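Local coordinates for aldehyde dehydrogenase (Bartonella henselae, PDB 3I44), which probably oxidises aldehydes to carboxylic acids with nicotinamide adenine dinucleotide (NAD+ or NADP+), as aldehyde dehydrogenases do, at residues 161-175 against 189-203. The protein carries 1 engineered substitution. Residues are numbered along the deposited sequence; the frame is centred on the assembly and turned at random.
With NA (sodium ion), chain B.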
# COMPACT_ATOMS: atom_id res chain seq x y z
N ALA A 161 16.19 3.57 0.55
CA ALA A 161 15.41 4.54 1.32
C ALA A 161 14.27 5.12 0.45
O ALA A 161 14.52 5.64 -0.63
CB ALA A 161 16.31 5.65 1.82
N ILE A 162 13.03 5.02 0.92
CA ILE A 162 11.88 5.55 0.15
C ILE A 162 12.04 7.06 -0.09
O ILE A 162 11.63 7.58 -1.14
CB ILE A 162 10.51 5.16 0.78
CG1 ILE A 162 9.40 5.28 -0.28
CG2 ILE A 162 10.19 6.01 2.02
CD1 ILE A 162 8.02 4.55 0.06
N GLY A 163 12.68 7.76 0.84
CA GLY A 163 12.92 9.20 0.71
C GLY A 163 12.63 9.98 1.98
O GLY A 163 12.89 9.51 3.09
N VAL A 164 12.09 11.19 1.82
CA VAL A 164 11.74 12.05 2.91
C VAL A 164 10.32 11.69 3.28
O VAL A 164 9.48 11.62 2.43
CB VAL A 164 11.85 13.56 2.55
CG1 VAL A 164 11.68 14.40 3.80
CG2 VAL A 164 13.20 13.91 1.90
N VAL A 165 10.06 11.44 4.57
CA VAL A 165 8.78 10.91 5.01
C VAL A 165 8.12 11.77 6.05
O VAL A 165 8.77 12.48 6.84
CB VAL A 165 8.94 9.45 5.49
CG1 VAL A 165 9.62 8.64 4.37
CG2 VAL A 165 9.79 9.38 6.78
N GLY A 166 6.79 11.67 6.06
CA GLY A 166 5.94 12.31 7.07
C GLY A 166 5.42 11.33 8.09
O GLY A 166 4.89 10.27 7.74
N LEU A 167 5.58 11.68 9.36
CA LEU A 167 5.21 10.82 10.48
C LEU A 167 4.22 11.55 11.35
O LEU A 167 4.48 12.66 11.78
CB LEU A 167 6.45 10.44 11.30
CG LEU A 167 7.67 9.87 10.55
CD1 LEU A 167 8.78 9.44 11.50
CD2 LEU A 167 7.23 8.66 9.65
N ILE A 168 3.08 10.91 11.64
CA ILE A 168 2.03 11.55 12.44
C ILE A 168 1.56 10.59 13.51
O ILE A 168 1.18 9.46 13.21
CB ILE A 168 0.81 12.00 11.59
CG1 ILE A 168 1.23 13.06 10.58
CG2 ILE A 168 -0.36 12.51 12.49
CD1 ILE A 168 0.16 13.38 9.52
N THR A 169 1.65 11.04 14.77
CA THR A 169 1.44 10.14 15.89
C THR A 169 0.34 10.69 16.81
O THR A 169 0.15 11.89 16.88
CB THR A 169 2.73 9.95 16.69
OG1 THR A 169 3.24 11.23 17.05
CG2 THR A 169 3.80 9.21 15.87
N PRO A 170 -0.33 9.82 17.56
CA PRO A 170 -1.41 10.24 18.44
C PRO A 170 -0.96 10.37 19.91
O PRO A 170 0.26 10.37 20.19
CB PRO A 170 -2.41 9.10 18.25
CG PRO A 170 -1.53 7.90 18.14
CD PRO A 170 -0.21 8.35 17.57
N TRP A 171 -1.93 10.45 20.82
CA TRP A 171 -1.72 10.76 22.25
C TRP A 171 -1.83 9.58 23.21
O TRP A 171 -1.51 9.72 24.38
CB TRP A 171 -2.75 11.83 22.70
CG TRP A 171 -4.13 11.48 22.27
CD1 TRP A 171 -4.75 11.87 21.12
CD2 TRP A 171 -5.03 10.59 22.92
NE1 TRP A 171 -6.00 11.32 21.05
CE2 TRP A 171 -6.20 10.53 22.14
CE3 TRP A 171 -4.98 9.87 24.12
CZ2 TRP A 171 -7.30 9.77 22.51
CZ3 TRP A 171 -6.06 9.12 24.48
CH2 TRP A 171 -7.21 9.08 23.68
N ASN A 172 -2.35 8.45 22.75
CA ASN A 172 -2.73 7.37 23.64
C ASN A 172 -1.59 6.45 24.08
O ASN A 172 -1.62 5.97 25.20
CB ASN A 172 -3.92 6.56 23.11
CG ASN A 172 -3.62 5.84 21.81
OD1 ASN A 172 -2.96 6.38 20.92
ND2 ASN A 172 -4.15 4.63 21.66
N TRP A 173 -0.64 6.17 23.20
CA TRP A 173 0.53 5.39 23.53
C TRP A 173 1.71 6.09 22.83
O TRP A 173 2.34 5.54 21.89
CB TRP A 173 0.35 3.95 23.04
CG TRP A 173 -0.48 3.08 23.92
CD1 TRP A 173 -1.78 2.71 23.73
CD2 TRP A 173 -0.04 2.40 25.08
NE1 TRP A 173 -2.19 1.86 24.74
CE2 TRP A 173 -1.13 1.67 25.59
CE3 TRP A 173 1.18 2.34 25.76
CZ2 TRP A 173 -1.04 0.89 26.73
CZ3 TRP A 173 1.27 1.57 26.91
CH2 TRP A 173 0.17 0.86 27.38
N PRO A 174 2.00 7.33 23.25
CA PRO A 174 2.85 8.21 22.43
C PRO A 174 4.25 7.66 22.06
O PRO A 174 4.62 7.74 20.91
CB PRO A 174 2.94 9.50 23.25
CG PRO A 174 2.37 9.18 24.62
CD PRO A 174 1.44 8.02 24.43
N MET A 175 5.01 7.14 23.01
CA MET A 175 6.36 6.66 22.73
C MET A 175 6.33 5.32 22.02
O MET A 175 7.22 5.05 21.21
CB MET A 175 7.22 6.52 23.99
CG MET A 175 8.04 7.72 24.35
SD MET A 175 8.93 8.49 23.00
CE MET A 175 7.79 9.81 22.61
N GLY A 189 17.44 4.66 6.19
CA GLY A 189 18.17 5.76 5.52
C GLY A 189 17.30 6.94 5.09
O GLY A 189 17.73 7.78 4.26
N CYS A 190 16.08 7.01 5.61
CA CYS A 190 15.16 8.13 5.36
C CYS A 190 15.43 9.29 6.29
O CYS A 190 15.96 9.10 7.37
CB CYS A 190 13.72 7.70 5.55
SG CYS A 190 13.15 6.47 4.41
N THR A 191 15.01 10.48 5.88
CA THR A 191 14.88 11.64 6.77
C THR A 191 13.37 11.91 6.92
O THR A 191 12.52 11.34 6.19
CB THR A 191 15.63 12.86 6.20
OG1 THR A 191 15.03 13.23 4.96
CG2 THR A 191 17.14 12.53 5.94
N MET A 192 13.00 12.73 7.90
CA MET A 192 11.58 12.73 8.33
C MET A 192 11.14 14.03 8.99
O MET A 192 11.94 14.73 9.59
CB MET A 192 11.31 11.58 9.31
CG MET A 192 12.11 11.65 10.60
SD MET A 192 12.62 10.01 11.23
CE MET A 192 13.89 9.60 10.04
N VAL A 193 9.84 14.30 8.89
CA VAL A 193 9.17 15.31 9.68
C VAL A 193 8.08 14.62 10.49
O VAL A 193 7.18 13.97 9.94
CB VAL A 193 8.57 16.44 8.85
CG1 VAL A 193 7.86 17.49 9.77
CG2 VAL A 193 9.67 17.11 8.02
N LEU A 194 8.20 14.74 11.81
CA LEU A 194 7.22 14.22 12.76
C LEU A 194 6.31 15.37 13.25
O LEU A 194 6.81 16.44 13.64
CB LEU A 194 7.92 13.59 13.96
CG LEU A 194 7.06 13.21 15.19
CD1 LEU A 194 6.09 12.11 14.84
CD2 LEU A 194 7.92 12.82 16.40
N LYS A 195 5.01 15.15 13.16
CA LYS A 195 4.03 16.00 13.86
C LYS A 195 3.35 15.18 14.93
O LYS A 195 2.50 14.33 14.62
CB LYS A 195 2.96 16.54 12.89
CG LYS A 195 2.00 17.55 13.56
CD LYS A 195 0.62 17.58 12.92
CE LYS A 195 -0.26 16.46 13.45
NZ LYS A 195 -0.53 16.55 14.92
N PRO A 196 3.69 15.43 16.21
CA PRO A 196 3.00 14.60 17.20
C PRO A 196 1.61 15.14 17.52
O PRO A 196 1.18 16.13 16.91
CB PRO A 196 3.91 14.69 18.42
CG PRO A 196 4.57 15.99 18.27
CD PRO A 196 4.82 16.15 16.83
N SER A 197 0.91 14.49 18.45
CA SER A 197 -0.42 14.92 18.83
C SER A 197 -0.35 16.22 19.61
O SER A 197 0.47 16.36 20.51
CB SER A 197 -1.12 13.86 19.64
OG SER A 197 -2.32 14.39 20.18
N GLU A 198 -1.21 17.16 19.25
CA GLU A 198 -1.18 18.47 19.87
C GLU A 198 -1.76 18.42 21.30
O GLU A 198 -1.48 19.29 22.10
CB GLU A 198 -1.90 19.54 19.01
CG GLU A 198 -3.42 19.41 18.93
CD GLU A 198 -3.92 18.45 17.87
OE1 GLU A 198 -3.17 17.56 17.38
OE2 GLU A 198 -5.10 18.58 17.53
N ILE A 199 -2.51 17.37 21.63
CA ILE A 199 -2.95 17.22 23.02
C ILE A 199 -1.98 16.43 23.90
O ILE A 199 -2.18 16.40 25.11
CB ILE A 199 -4.40 16.69 23.14
CG1 ILE A 199 -4.50 15.23 22.83
CG2 ILE A 199 -5.40 17.52 22.21
CD1 ILE A 199 -5.91 14.66 23.12
N ALA A 200 -0.93 15.82 23.33
CA ALA A 200 0.13 15.15 24.13
C ALA A 200 1.48 15.19 23.41
O ALA A 200 2.04 14.15 23.04
CB ALA A 200 -0.27 13.68 24.40
N PRO A 201 2.01 16.41 23.15
CA PRO A 201 3.20 16.58 22.33
C PRO A 201 4.51 16.54 23.11
O PRO A 201 5.58 16.43 22.50
CB PRO A 201 3.02 17.99 21.77
CG PRO A 201 2.43 18.71 22.90
CD PRO A 201 1.47 17.72 23.57
N LEU A 202 4.42 16.70 24.42
CA LEU A 202 5.62 16.89 25.21
C LEU A 202 6.55 15.66 25.18
O LEU A 202 7.77 15.81 25.13
CB LEU A 202 5.27 17.30 26.65
CG LEU A 202 4.46 18.59 26.87
CD1 LEU A 202 4.17 18.77 28.35
CD2 LEU A 202 5.12 19.85 26.29
N SER A 203 5.98 14.46 25.16
CA SER A 203 6.79 13.26 25.15
C SER A 203 7.64 13.22 23.89
O SER A 203 8.82 12.92 23.97
CB SER A 203 5.94 12.01 25.31
OG SER A 203 4.81 11.99 24.45
NA NA B . -3.07 16.76 27.22
O HOH W 1 2.40 11.97 19.62
O HOH W 2 -5.08 16.45 27.18
O HOH W 3 -4.11 18.86 25.99
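Val165 lies across from Met192 and Leu167 from Leu194 in a parallel pair. Val165 N donates to Thr191 O, and Val193 N returns the bond to Val165 O at 2.9 Å. Leu167 repeats the pattern with Val193 O and Lys195 N. The ladder then frays, and Thr169 N reaches Lys195 O only weakly, at 3.4 Å. This regularly bonded part is buried. On one face Val165 CG2 lies alongside Met192 CB at 3.7 Å. Leu167 CD1 meets Met192 SD at 3.9 Å, and Leu194 CD1 touches Leu167 CB. Beyond the strands, a water joins Thr169 OG1, Pro170 O and Ser197 N.

The Trp171 end is partly exposed and has no direct hydrogen bond across it, yet packs closely. Trp171 CB meets Ala200 CB at 3.5 Å. Ile199 CD1 makes a CH-pi contact over the five-membered ring, 3.8 Å from its centroid; Asn172 CB covers the opposite face. Ser197 OG, anti to its backbone N (chi1 170°), sits at the ring edge. Ile199 O binds the sodium ion with the carbonyls of Ile46 and Glu112.

Both strands and helix 174-188 form a beta-alpha-beta unit of the Rossmann-like domain, consistent with cofactor binding. That helix covers Leu167 and Met192. Helix 62-79 packs on Val164 and Thr191, and strand 243-247 continues the sheet beyond strand 156-168.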